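Local coordinates for protein ComZ (Thermus thermophilus, PDB 6QVI) that is a competence-associated pilin that probably acts as a DNA receptor at the pilus tip during natural transformation, at residues A23-Y28 against L521-R526; N196-S201 against H447-V452; V160-N165 against Q171-A176; D284-S289 against S510-K515; L313-P318 against S326-M331. All coordinates share one frame; numbering follows the deposited sequence.

Contact 1 (A23-Y28 against L521-R526)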
# COMPACT_ATOMS: atom_id res chain seq x y z
N ALA A 23 21.31 -19.41 -25.78
CA ALA A 23 20.78 -18.16 -26.26
C ALA A 23 19.34 -17.97 -25.82
O ALA A 23 18.93 -16.87 -25.43
CB ALA A 23 20.89 -18.07 -27.79
N GLY A 24 18.55 -19.04 -25.89
CA GLY A 24 17.16 -18.91 -25.51
C GLY A 24 16.97 -18.73 -24.02
O GLY A 24 16.22 -17.87 -23.58
N LEU A 25 17.67 -19.55 -23.23
CA LEU A 25 17.51 -19.48 -21.79
C LEU A 25 17.87 -18.12 -21.24
O LEU A 25 17.15 -17.59 -20.41
CB LEU A 25 18.39 -20.52 -21.11
CG LEU A 25 18.02 -20.57 -19.64
CD1 LEU A 25 16.79 -21.43 -19.43
CD2 LEU A 25 19.16 -21.11 -18.82
N GLN A 26 18.97 -17.53 -21.72
CA GLN A 26 19.38 -16.30 -21.07
C GLN A 26 18.59 -15.11 -21.57
O GLN A 26 18.40 -14.15 -20.82
CB GLN A 26 20.90 -16.08 -21.23
CG GLN A 26 21.71 -17.32 -20.78
CD GLN A 26 22.11 -17.31 -19.29
OE1 GLN A 26 22.34 -16.26 -18.70
NE2 GLN A 26 22.16 -18.50 -18.68
N LYS A 27 18.01 -15.21 -22.76
CA LYS A 27 17.12 -14.15 -23.22
C LYS A 27 15.88 -14.09 -22.35
O LYS A 27 15.52 -13.02 -21.83
CB LYS A 27 16.72 -14.39 -24.67
CG LYS A 27 16.15 -13.21 -25.38
CD LYS A 27 15.03 -13.67 -26.30
CE LYS A 27 14.42 -12.53 -27.07
NZ LYS A 27 13.30 -13.06 -27.90
N TYR A 28 15.23 -15.23 -22.16
CA TYR A 28 13.97 -15.24 -21.44
C TYR A 28 14.15 -15.34 -19.93
O TYR A 28 13.19 -15.08 -19.22
CB TYR A 28 13.09 -16.36 -21.97
CG TYR A 28 12.55 -16.00 -23.32
CD1 TYR A 28 13.19 -16.42 -24.50
CD2 TYR A 28 11.43 -15.20 -23.43
CE1 TYR A 28 12.69 -16.06 -25.77
CE2 TYR A 28 10.92 -14.85 -24.68
CZ TYR A 28 11.55 -15.27 -25.85
OH TYR A 28 11.03 -14.90 -27.06
N LEU A 521 17.24 -21.76 -8.33
CA LEU A 521 17.35 -22.96 -7.51
C LEU A 521 18.18 -24.04 -8.18
O LEU A 521 18.77 -24.88 -7.49
CB LEU A 521 15.98 -23.54 -7.17
CG LEU A 521 14.98 -22.70 -6.35
CD1 LEU A 521 13.77 -23.52 -5.99
CD2 LEU A 521 15.60 -22.08 -5.11
N SER A 522 18.25 -24.03 -9.51
CA SER A 522 19.01 -25.04 -10.22
C SER A 522 19.23 -24.61 -11.65
O SER A 522 18.46 -23.84 -12.23
CB SER A 522 18.30 -26.39 -10.17
OG SER A 522 17.18 -26.34 -11.01
N TYR A 523 20.28 -25.17 -12.24
CA TYR A 523 20.52 -24.90 -13.65
C TYR A 523 21.12 -26.14 -14.30
O TYR A 523 21.98 -26.80 -13.70
CB TYR A 523 21.41 -23.69 -13.78
CG TYR A 523 22.14 -23.59 -15.06
CD1 TYR A 523 21.66 -22.80 -16.09
CD2 TYR A 523 23.35 -24.24 -15.23
CE1 TYR A 523 22.38 -22.67 -17.26
CE2 TYR A 523 24.06 -24.12 -16.39
CZ TYR A 523 23.57 -23.35 -17.40
OH TYR A 523 24.33 -23.29 -18.55
N GLU A 524 20.67 -26.43 -15.51
CA GLU A 524 21.06 -27.68 -16.14
C GLU A 524 21.14 -27.55 -17.66
O GLU A 524 20.31 -26.87 -18.29
CB GLU A 524 20.05 -28.74 -15.71
CG GLU A 524 19.80 -29.88 -16.63
CD GLU A 524 18.79 -30.87 -16.06
OE1 GLU A 524 17.96 -30.47 -15.19
OE2 GLU A 524 18.84 -32.06 -16.48
N ARG A 525 22.14 -28.19 -18.26
CA ARG A 525 22.21 -28.29 -19.72
C ARG A 525 22.54 -29.72 -20.11
O ARG A 525 23.51 -30.30 -19.59
CB ARG A 525 23.24 -27.33 -20.31
CG ARG A 525 24.53 -27.33 -19.64
CD ARG A 525 25.59 -26.83 -20.56
NE ARG A 525 26.90 -26.86 -19.90
CZ ARG A 525 27.35 -25.92 -19.07
NH1 ARG A 525 26.61 -24.85 -18.80
NH2 ARG A 525 28.57 -26.04 -18.55
N ARG A 526 21.76 -30.30 -21.03
CA ARG A 526 22.00 -31.67 -21.47
C ARG A 526 22.06 -31.69 -22.98
O ARG A 526 21.20 -31.11 -23.65
CB ARG A 526 20.88 -32.65 -21.03
CG ARG A 526 20.67 -32.73 -19.51
CD ARG A 526 19.81 -33.93 -19.09
NE ARG A 526 20.52 -35.20 -19.30
CZ ARG A 526 20.23 -36.09 -20.26
NH1 ARG A 526 19.30 -35.82 -21.18
NH2 ARG A 526 20.92 -37.22 -20.36

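Contact 2 (N196-S201 against H447-V452)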
# COMPACT_ATOMS: atom_id res chain seq x y z
N ASN A 196 -12.51 18.33 -8.16
CA ASN A 196 -11.48 19.12 -8.79
C ASN A 196 -10.20 19.09 -7.96
O ASN A 196 -9.29 19.88 -8.22
CB ASN A 196 -11.94 20.55 -9.02
CG ASN A 196 -12.37 20.76 -10.49
OD1 ASN A 196 -11.68 20.44 -11.47
ND2 ASN A 196 -13.53 21.43 -10.61
N ARG A 197 -10.19 18.30 -6.87
CA ARG A 197 -8.99 17.99 -6.07
C ARG A 197 -8.20 16.76 -6.58
O ARG A 197 -7.10 16.50 -6.08
CB ARG A 197 -9.37 17.77 -4.62
CG ARG A 197 -10.37 18.81 -4.09
CD ARG A 197 -9.92 20.21 -4.47
NE ARG A 197 -9.31 20.96 -3.39
CZ ARG A 197 -9.98 21.81 -2.63
NH1 ARG A 197 -11.28 22.00 -2.81
NH2 ARG A 197 -9.36 22.46 -1.68
N VAL A 198 -8.77 15.94 -7.49
CA VAL A 198 -8.17 14.69 -7.94
C VAL A 198 -7.84 14.75 -9.43
O VAL A 198 -8.52 15.41 -10.22
CB VAL A 198 -9.07 13.49 -7.60
CG1 VAL A 198 -9.55 13.59 -6.18
CG2 VAL A 198 -10.26 13.41 -8.53
N GLU A 199 -6.76 14.05 -9.78
CA GLU A 199 -6.31 13.89 -11.16
C GLU A 199 -7.37 13.20 -12.03
O GLU A 199 -8.07 12.30 -11.55
CB GLU A 199 -5.02 13.07 -11.21
CG GLU A 199 -3.81 13.75 -10.61
CD GLU A 199 -3.08 14.61 -11.63
OE1 GLU A 199 -2.96 15.83 -11.38
OE2 GLU A 199 -2.64 14.07 -12.67
N PRO A 200 -7.54 13.63 -13.31
CA PRO A 200 -8.51 12.97 -14.21
C PRO A 200 -8.49 11.45 -14.21
O PRO A 200 -9.53 10.81 -14.03
CB PRO A 200 -8.11 13.52 -15.59
CG PRO A 200 -7.51 14.85 -15.30
CD PRO A 200 -6.88 14.79 -13.93
N SER A 201 -7.32 10.85 -14.43
CA SER A 201 -7.23 9.39 -14.47
C SER A 201 -7.65 8.73 -13.17
O SER A 201 -7.77 7.50 -13.12
CB SER A 201 -5.80 8.96 -14.81
OG SER A 201 -5.54 7.64 -14.34
N HIS A 447 -14.89 16.18 4.52
CA HIS A 447 -14.04 15.62 3.48
C HIS A 447 -12.60 15.90 3.86
O HIS A 447 -12.20 17.06 3.99
CB HIS A 447 -14.41 16.20 2.12
CG HIS A 447 -15.84 15.97 1.73
ND1 HIS A 447 -16.59 14.93 2.23
CD2 HIS A 447 -16.67 16.67 0.91
CE1 HIS A 447 -17.81 14.98 1.72
NE2 HIS A 447 -17.89 16.02 0.92
N VAL A 448 -11.81 14.85 4.07
CA VAL A 448 -10.37 15.01 4.20
C VAL A 448 -9.69 14.01 3.28
O VAL A 448 -10.14 12.86 3.15
CB VAL A 448 -9.91 14.87 5.67
CG1 VAL A 448 -10.54 13.69 6.25
CG2 VAL A 448 -8.42 14.73 5.76
N MET A 449 -8.65 14.45 2.61
CA MET A 449 -8.02 13.69 1.55
C MET A 449 -6.56 13.55 1.94
O MET A 449 -5.75 14.47 1.74
CB MET A 449 -8.26 14.37 0.20
CG MET A 449 -7.34 13.99 -0.92
SD MET A 449 -7.93 14.77 -2.45
CE MET A 449 -9.50 13.96 -2.71
N ALA A 450 -6.25 12.43 2.57
CA ALA A 450 -4.91 12.21 3.09
C ALA A 450 -4.74 10.74 3.45
O ALA A 450 -5.69 10.11 3.91
CB ALA A 450 -4.69 13.09 4.32
N PRO A 451 -3.55 10.16 3.29
CA PRO A 451 -3.30 8.84 3.89
C PRO A 451 -3.02 9.08 5.36
O PRO A 451 -2.33 10.04 5.72
CB PRO A 451 -2.07 8.32 3.14
CG PRO A 451 -1.33 9.55 2.80
CD PRO A 451 -2.37 10.65 2.56
N VAL A 452 -3.63 8.26 6.21
CA VAL A 452 -3.64 8.48 7.64
C VAL A 452 -3.18 7.23 8.40
O VAL A 452 -3.65 6.12 8.11
CB VAL A 452 -5.06 8.90 8.03
CG1 VAL A 452 -5.37 8.53 9.46
CG2 VAL A 452 -5.27 10.40 7.72

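Contact 3 (V160-N165 against Q171-A176)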
# COMPACT_ATOMS: atom_id res chain seq x y z
N VAL A 160 -10.07 -4.19 2.92
CA VAL A 160 -9.95 -4.06 4.35
C VAL A 160 -9.14 -5.25 4.83
O VAL A 160 -9.52 -6.35 4.64
CB VAL A 160 -11.26 -3.93 5.14
CG1 VAL A 160 -12.44 -3.61 4.29
CG2 VAL A 160 -11.52 -5.13 5.99
N TYR A 161 -7.99 -5.00 5.42
CA TYR A 161 -7.10 -6.02 5.93
C TYR A 161 -7.15 -5.93 7.42
O TYR A 161 -7.08 -4.88 7.96
CB TYR A 161 -5.69 -5.72 5.45
CG TYR A 161 -4.59 -6.71 5.79
CD1 TYR A 161 -4.24 -6.96 7.08
CD2 TYR A 161 -3.87 -7.32 4.81
CE1 TYR A 161 -3.24 -7.84 7.38
CE2 TYR A 161 -2.86 -8.19 5.11
CZ TYR A 161 -2.56 -8.44 6.40
OH TYR A 161 -1.56 -9.30 6.72
N VAL A 162 -7.32 -7.04 8.10
CA VAL A 162 -7.35 -7.02 9.53
C VAL A 162 -6.35 -8.03 9.99
O VAL A 162 -6.29 -9.09 9.45
CB VAL A 162 -8.71 -7.45 10.02
CG1 VAL A 162 -8.73 -7.50 11.52
CG2 VAL A 162 -9.76 -6.49 9.54
N VAL A 163 -5.53 -7.72 10.98
CA VAL A 163 -4.58 -8.72 11.41
C VAL A 163 -5.14 -9.68 12.45
O VAL A 163 -4.96 -10.85 12.31
CB VAL A 163 -3.16 -8.19 11.71
CG1 VAL A 163 -2.99 -6.78 11.27
CG2 VAL A 163 -2.72 -8.40 13.12
N GLY A 164 -5.84 -9.20 13.45
CA GLY A 164 -6.40 -10.10 14.44
C GLY A 164 -5.51 -10.36 15.63
O GLY A 164 -4.49 -9.75 15.76
N ASN A 165 -5.92 -11.27 16.49
CA ASN A 165 -5.15 -11.60 17.67
C ASN A 165 -4.62 -13.00 17.55
O ASN A 165 -5.32 -13.94 17.79
CB ASN A 165 -6.03 -11.48 18.90
CG ASN A 165 -5.36 -11.98 20.15
OD1 ASN A 165 -4.22 -12.40 20.14
ND2 ASN A 165 -6.08 -11.92 21.24
N GLN A 171 -11.67 -15.91 17.01
CA GLN A 171 -12.52 -14.78 17.34
C GLN A 171 -13.05 -14.10 16.09
O GLN A 171 -12.27 -13.58 15.30
CB GLN A 171 -11.83 -13.74 18.21
CG GLN A 171 -11.54 -14.15 19.64
CD GLN A 171 -12.78 -14.60 20.41
OE1 GLN A 171 -13.51 -15.44 19.92
NE2 GLN A 171 -13.14 -13.89 21.54
N TYR A 172 -14.37 -14.11 15.94
CA TYR A 172 -15.01 -13.26 14.96
C TYR A 172 -14.44 -11.86 15.08
O TYR A 172 -14.61 -11.17 16.09
CB TYR A 172 -16.53 -13.31 15.11
CG TYR A 172 -17.04 -14.70 14.86
CD1 TYR A 172 -17.18 -15.61 15.90
CD2 TYR A 172 -17.32 -15.14 13.57
CE1 TYR A 172 -17.63 -16.91 15.66
CE2 TYR A 172 -17.76 -16.44 13.32
CZ TYR A 172 -17.92 -17.31 14.37
OH TYR A 172 -18.36 -18.60 14.12
N VAL A 173 -13.70 -11.47 14.07
CA VAL A 173 -13.03 -10.17 14.06
C VAL A 173 -13.83 -9.17 13.26
O VAL A 173 -13.51 -7.97 13.26
CB VAL A 173 -11.61 -10.47 13.50
CG1 VAL A 173 -11.00 -9.30 12.83
CG2 VAL A 173 -10.69 -11.03 14.61
N ILE A 174 -14.87 -9.63 12.58
CA ILE A 174 -15.83 -8.83 11.83
C ILE A 174 -17.15 -9.57 11.95
O ILE A 174 -17.28 -10.67 11.42
CB ILE A 174 -15.43 -8.68 10.36
CG1 ILE A 174 -14.14 -7.88 10.21
CG2 ILE A 174 -16.57 -8.06 9.56
CD1 ILE A 174 -13.64 -7.79 8.78
N GLU A 175 -18.07 -9.06 12.77
CA GLU A 175 -19.42 -9.62 12.89
C GLU A 175 -20.40 -8.67 12.22
O GLU A 175 -21.16 -7.97 12.88
CB GLU A 175 -19.81 -9.89 14.37
CG GLU A 175 -18.90 -10.84 15.14
CD GLU A 175 -19.65 -11.72 16.15
OE1 GLU A 175 -20.79 -12.15 15.87
OE2 GLU A 175 -19.09 -11.97 17.25
N ALA A 176 -20.33 -8.59 10.90
CA ALA A 176 -21.14 -7.64 10.15
C ALA A 176 -22.44 -8.34 9.78
O ALA A 176 -22.43 -9.42 9.17
CB ALA A 176 -20.42 -7.15 8.90

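Contact 4 (D284-S289 against S510-K515)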
# COMPACT_ATOMS: atom_id res chain seq x y z
N ASP A 284 10.29 -1.58 7.81
CA ASP A 284 11.25 -1.74 6.75
C ASP A 284 10.56 -1.08 5.55
O ASP A 284 9.58 -1.61 5.01
CB ASP A 284 11.62 -3.19 6.48
CG ASP A 284 12.63 -3.34 5.37
OD1 ASP A 284 13.78 -2.92 5.64
OD2 ASP A 284 12.28 -3.73 4.23
N SER A 285 11.08 0.08 5.16
CA SER A 285 10.52 0.90 4.10
C SER A 285 11.71 1.61 3.49
O SER A 285 12.77 1.73 4.11
CB SER A 285 9.56 1.93 4.65
OG SER A 285 10.31 3.01 5.22
N ASP A 286 11.50 2.19 2.31
CA ASP A 286 12.64 2.78 1.62
C ASP A 286 13.27 3.89 2.43
O ASP A 286 14.49 4.07 2.38
CB ASP A 286 12.26 3.29 0.23
CG ASP A 286 11.97 2.16 -0.77
OD1 ASP A 286 12.57 1.08 -0.64
OD2 ASP A 286 11.14 2.37 -1.68
N ALA A 287 12.48 4.57 3.27
CA ALA A 287 13.03 5.67 4.04
C ALA A 287 13.44 5.25 5.44
O ALA A 287 14.35 5.86 6.00
CB ALA A 287 12.04 6.84 4.14
N CYS A 288 12.84 4.21 6.00
CA CYS A 288 13.05 3.93 7.41
C CYS A 288 13.73 2.60 7.73
O CYS A 288 13.94 2.31 8.92
CB CYS A 288 11.70 3.99 8.13
SG CYS A 288 11.03 5.67 8.24
N SER A 289 14.26 1.88 6.73
CA SER A 289 14.74 0.53 7.01
C SER A 289 16.06 0.53 7.78
O SER A 289 16.31 -0.39 8.56
CB SER A 289 14.89 -0.26 5.71
OG SER A 289 15.74 0.37 4.77
N SER A 510 4.93 1.45 4.16
CA SER A 510 4.60 0.83 2.87
C SER A 510 4.51 -0.69 3.09
O SER A 510 5.49 -1.42 2.94
CB SER A 510 5.62 1.23 1.76
OG SER A 510 6.72 0.32 1.69
N LEU A 511 3.30 -1.15 3.40
CA LEU A 511 3.04 -2.53 3.80
C LEU A 511 3.08 -3.47 2.60
O LEU A 511 2.36 -3.26 1.61
CB LEU A 511 1.67 -2.60 4.46
CG LEU A 511 1.42 -1.60 5.60
CD1 LEU A 511 0.01 -1.68 6.21
CD2 LEU A 511 2.46 -1.89 6.70
N ARG A 512 3.84 -4.57 2.74
CA ARG A 512 4.07 -5.53 1.66
C ARG A 512 3.42 -6.86 2.01
O ARG A 512 3.52 -7.34 3.15
CB ARG A 512 5.57 -5.77 1.42
CG ARG A 512 6.35 -4.63 0.78
CD ARG A 512 7.87 -4.92 0.71
NE ARG A 512 8.65 -3.69 0.90
CZ ARG A 512 9.88 -3.47 0.43
NH1 ARG A 512 10.52 -4.41 -0.27
NH2 ARG A 512 10.49 -2.31 0.67
N GLY A 513 2.82 -7.49 0.99
CA GLY A 513 2.22 -8.81 1.17
C GLY A 513 3.25 -9.91 1.42
O GLY A 513 3.05 -10.77 2.29
N GLY A 514 4.38 -9.87 0.71
CA GLY A 514 5.42 -10.85 0.92
C GLY A 514 6.76 -10.25 0.58
O GLY A 514 6.83 -9.11 0.11
N LYS A 515 7.83 -11.04 0.79
CA LYS A 515 9.20 -10.61 0.53
C LYS A 515 9.55 -10.76 -0.95
O LYS A 515 9.10 -11.70 -1.60
CB LYS A 515 10.18 -11.40 1.40
CG LYS A 515 10.79 -10.55 2.52
CD LYS A 515 11.62 -11.35 3.51
CE LYS A 515 12.71 -10.47 4.14
NZ LYS A 515 13.81 -11.26 4.75

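Contact 5 (L313-P318 against S326-M331)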
# COMPACT_ATOMS: atom_id res chain seq x y z
N LEU A 313 9.48 22.86 26.08
CA LEU A 313 9.36 22.62 24.69
C LEU A 313 10.76 22.65 24.17
O LEU A 313 11.31 23.70 24.03
CB LEU A 313 8.67 23.78 24.05
CG LEU A 313 7.18 23.70 23.97
CD1 LEU A 313 6.75 24.36 22.70
CD2 LEU A 313 6.74 22.26 23.97
N SER A 314 11.34 21.50 23.85
CA SER A 314 12.70 21.45 23.34
C SER A 314 12.78 21.28 21.85
O SER A 314 12.29 20.33 21.33
CB SER A 314 13.42 20.29 23.97
OG SER A 314 14.59 19.99 23.26
N VAL A 315 13.42 22.19 21.16
CA VAL A 315 13.55 22.02 19.73
C VAL A 315 14.72 21.13 19.39
O VAL A 315 15.79 21.34 19.85
CB VAL A 315 13.79 23.34 19.05
CG1 VAL A 315 13.84 23.15 17.56
CG2 VAL A 315 12.69 24.29 19.41
N ALA A 316 14.50 20.14 18.56
CA ALA A 316 15.56 19.24 18.21
C ALA A 316 15.95 19.36 16.78
O ALA A 316 16.97 18.87 16.38
CB ALA A 316 15.17 17.83 18.53
N SER A 317 15.14 20.01 15.98
CA SER A 317 15.44 20.19 14.60
C SER A 317 14.57 21.29 14.15
O SER A 317 13.41 21.27 14.45
CB SER A 317 15.06 18.98 13.79
OG SER A 317 16.05 17.99 13.87
N PRO A 318 15.11 22.25 13.41
CA PRO A 318 16.40 22.34 12.73
C PRO A 318 17.48 22.74 13.68
O PRO A 318 17.37 23.75 14.31
CB PRO A 318 16.17 23.41 11.70
CG PRO A 318 15.06 24.21 12.21
CD PRO A 318 14.21 23.34 13.05
N SER A 326 6.67 33.02 17.45
CA SER A 326 5.28 32.71 17.11
C SER A 326 5.07 31.20 17.04
O SER A 326 4.06 30.67 17.54
CB SER A 326 4.87 33.34 15.79
OG SER A 326 5.72 32.94 14.73
N CYS A 327 5.98 30.50 16.36
CA CYS A 327 5.84 29.06 16.18
C CYS A 327 5.78 28.35 17.53
O CYS A 327 4.85 27.58 17.80
CB CYS A 327 7.00 28.53 15.32
SG CYS A 327 7.10 26.71 15.20
N LEU A 328 6.77 28.60 18.39
CA LEU A 328 6.81 27.93 19.69
C LEU A 328 5.70 28.39 20.64
O LEU A 328 5.26 27.60 21.49
CB LEU A 328 8.19 28.08 20.34
CG LEU A 328 9.26 27.19 19.66
CD1 LEU A 328 10.70 27.63 19.93
CD2 LEU A 328 9.07 25.73 20.04
N GLN A 329 5.24 29.65 20.52
CA GLN A 329 4.10 30.10 21.33
C GLN A 329 2.88 29.20 21.09
O GLN A 329 2.16 28.86 22.02
CB GLN A 329 3.78 31.57 21.01
CG GLN A 329 4.68 32.68 21.65
CD GLN A 329 4.13 33.25 22.99
OE1 GLN A 329 3.04 32.87 23.44
NE2 GLN A 329 4.88 34.17 23.61
N ALA A 330 2.66 28.78 19.84
CA ALA A 330 1.43 28.07 19.52
C ALA A 330 1.31 26.72 20.25
O ALA A 330 0.19 26.20 20.37
CB ALA A 330 1.33 27.87 18.00
N MET A 331 2.40 26.14 20.67
CA MET A 331 2.31 24.83 21.27
C MET A 331 2.60 24.81 22.70
O MET A 331 2.79 23.77 23.26
CB MET A 331 3.30 23.92 20.60
CG MET A 331 3.42 24.25 19.15
SD MET A 331 4.59 23.17 18.40
CE MET A 331 4.77 24.03 16.87

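Contact 1 (A23-Y28 against L521-R526)
Leu-25 of helix 12-40 meets Tyr-523 of strand 517-529 through a single methyl. CD2 of Leu-25 lies 3.9 Å from CE1 of Tyr-523 and 4.1 Å from its CD1. The methyl comes in at the edge of the ring, near the ring plane. Both side chains start alike. CG stands opposite the backbone N across the first bond, with chi1 -171° in Leu-25 and 158° in Tyr-523. The leucine therefore reaches out from the helix while the ring reaches back from the strand, and the two cross obliquely. Gln-26 is the second neighbour of the ring. Its side chain folds so that NE2 ends 4.4 Å from CE1 of Tyr-523, which is loose van der Waals contact. OE1 of Gln-26 has a weak hydrogen bond to the N of Ile-3.

The phenol end belongs to other partners. The OH of Tyr-523 is hydrogen-bonded to Glu-22 OE1 of helix 12-40. Arg-525 NH1 gives a weak, bent bond to that OH, 2.8 Å long with an N-H...O angle of 121°. Arg-525 also makes a cation-pi contact with Trp-6.

Helix against antiparallel sheet is the pilin arrangement, here the pseudopilin-like domain. Leu-25 also packs on Val-123 of strand 120-130 and Leu-110 of strand 107-115. Tyr-523 thus has two chemical sides. One edge takes a leucine methyl in apolar contact. The hydroxyl joins the strand to the helix through Glu-22, with Arg-525 holding it weakly as well.

Contact 2 (N196-S201 against H447-V452)
Met-449 reaches from strand 447-449 to the loop that holds Arg-197 and Val-198. CE of Met-449 touches CG1 of Val-198 at 3.5 Å, and the methionine runs across the valine. SD of Met-449 lies 4.0 Å from CB of Arg-197 and 4.1 Å from the backbone O of Arg-197. The methionine leaves its strand extended, then bends at the last bond (chi3 -65°). That bend turns the methyl to Val-198 while the sulfur faces the base of the arginine. Leu-420, Pro-421 and Phe-428 also pack on Met-449.

The polar contacts all run to third parties. Arg-197 touches the methionine with its CB, then kinks at chi2 and chi3 and carries its guanidinium away. NH2 of Arg-197 forms a salt bridge with Asp-388, and NE is hydrogen-bonded to the O of Pro-421. The backbone of Arg-197 bonds to Phe-428. On the other segment, the O of Met-449 receives the hydroxyl of Tyr-389.

The chain turns a corner of the beta-solenoid at Ala-450, and the strands before and after it lie on different faces. The loop packs beside this corner. The join is van der Waals packing, with no polar bond between the two segments. Asp-388 and the Pro-421 carbonyl satisfy the guanidinium end, and the aliphatic base of Arg-197 lies against a buried methionine.

Contact 3 (V160-N165 against Q171-A176)
The backbone polar atoms of Val-162, which packs against Val-173 and Ile-174, are hydrogen-bonded to the backbones of Arg-213 and Gln-215. These bonds tie strand 160-162 to the parallel strand 212-214 of the next solenoid coil. Tyr-161 is held in the same way on the other side, by Ile-139 and Ala-141. Toward segment 171-176 the contact is mainly of side chains.

Val-162 and Val-173 lie antiparallel alongside. Their CG1 methyls face each other, but the modelled separation is too short to be trusted. CG2 of Val-162 turns to the other neighbour and lies 4.2 Å from CD1 of Ile-174. The valine has its CG1 opposite the backbone N (chi1 177°), which splits its two methyls between two residues. Ile-174 is extended at its end (chi2 176°), and this brings CD1 across to the facing strand. The same CD1 is 4.4 Å from CG2 of Val-160. CA of Gly-164 lies 4.4 Å from CG2 of Val-173. At the backbone angles of Gly-164, a side chain would press on the preceding carbonyl O.

Strand 160-162 pairs with 212-214 and strand 172-176 with 218-221, on different faces of the beta-solenoid. The chain turns a corner at Val-173. The side chains meet in the interior. Trp-149 also packs on Val-162 and Val-173, and Leu-212 on Val-160 and Ile-174. Backbone bonds thus link neighbouring strands, while apolar side chains pack between the faces and also reach Leu-212.

Contact 4 (D284-S289 against S510-K515)
Asp-284 and Asp-286 set their carboxylates near the guanidinium of Arg-512. The contact joins two loops, one built round an ST motif at Ser-285 and the other leading from the beta-solenoid to the pseudopilin-like domain. OD1 of Asp-286 is 4.2 Å from NH2 of Arg-512, too far for a salt bridge. The two side chains are roughly perpendicular, with their flat groups turned 70° apart. OD2 of Asp-284 is also 4.2 Å from NH2 of Arg-512 and well out of the guanidinium plane. The placing of this carboxylate is doubtful, because its OD1 runs into Ser-289. The attraction is thus one of charge at the surface, and solvent probably weakens it.

Beside the charged groups, CB of Ser-285 lies 4.4 Å from OG of Ser-510. Tyr-134 packs on both Ser-510 and Arg-512. The backbone of the linker is held by bonds from Leu-511 to Leu-135 and from Gly-513 to Asp-133.

The acidic loop is fixed by a disulfide and by its own bonds. The disulfide of Cys-288 with Cys-297 ties it to helix 294-301. Ser-285 OG accepts a bond from the N of Cys-288, 2.9 Å long with an N-H...O angle of 143°.

Contact 5 (L313-P318 against S326-M331)
Leu-313 fills the close side of the contact, where its CD1 meets Leu-328 and Met-331. This CD1 of Leu-313 lies 3.8 Å from CD2 of Leu-328 and 3.8 Å from the O of Leu-328. It is also 4.1 Å from CB of Met-331. One methyl therefore sits against Leu-328 and Met-331 and touches both backbone and side chains. Leu-313 and Leu-328 lie alongside, pointing opposite ways. Met-331 turns inward from there. It meets Leu-313 near its base, then runs on with chi2 at 180°, and its sulfur end goes to the interior. Ile-306, Cys-345 and Ile-379 receive it there.

The fold here is a short beta hairpin, strand 304-309 with strand 312-317, followed by helix 325-329 packed on it. A classic beta bulge breaks the pairing, where Ala-316 and Ser-317 both face Arg-305. Past the bulge comes a cis peptide bond before Pro-318, which packs on Leu-304 and Phe-347. The disulfide of Cys-327 with Cys-345 ties the helix to strand 343-348.

The other side is the more open rim, with fewer partners. Val-315 offers only CG2, which lies 3.9 Å from CD1 of Leu-328 and 3.9 Å from its CD2. With CG1 opposite the backbone N (chi1 -177°), CG2 is the methyl turned to Leu-328. Leu-328 forks around it and is itself partly exposed. Leu-323 adds a further touch to Val-315. On the helix, the next residue, Gln-329, is exposed and starts out away from the strand.

In the fold
The chain begins in helix 12-40, and contact 1 closes the longest loop by bringing strand 517-529 back onto it. The other four contacts nest inside that loop. Contact 3 closes first, a short turn that joins two faces of the beta-solenoid. Contact 2 opens next, at 196-201. Contact 4 opens at 284-289 before contact 2 has closed, so these two cross. Contact 5 is local and lies within both, joining strand 312-317 to helix 325-329 near the outer end of the solenoid. Contact 2 then closes, joining the 196-201 loop to strand 447-449. Contact 4 closes at 510-515, where the chain leaves the solenoid for the pilin sheet. Contacts 1 and 5 have centres about 61 Å apart.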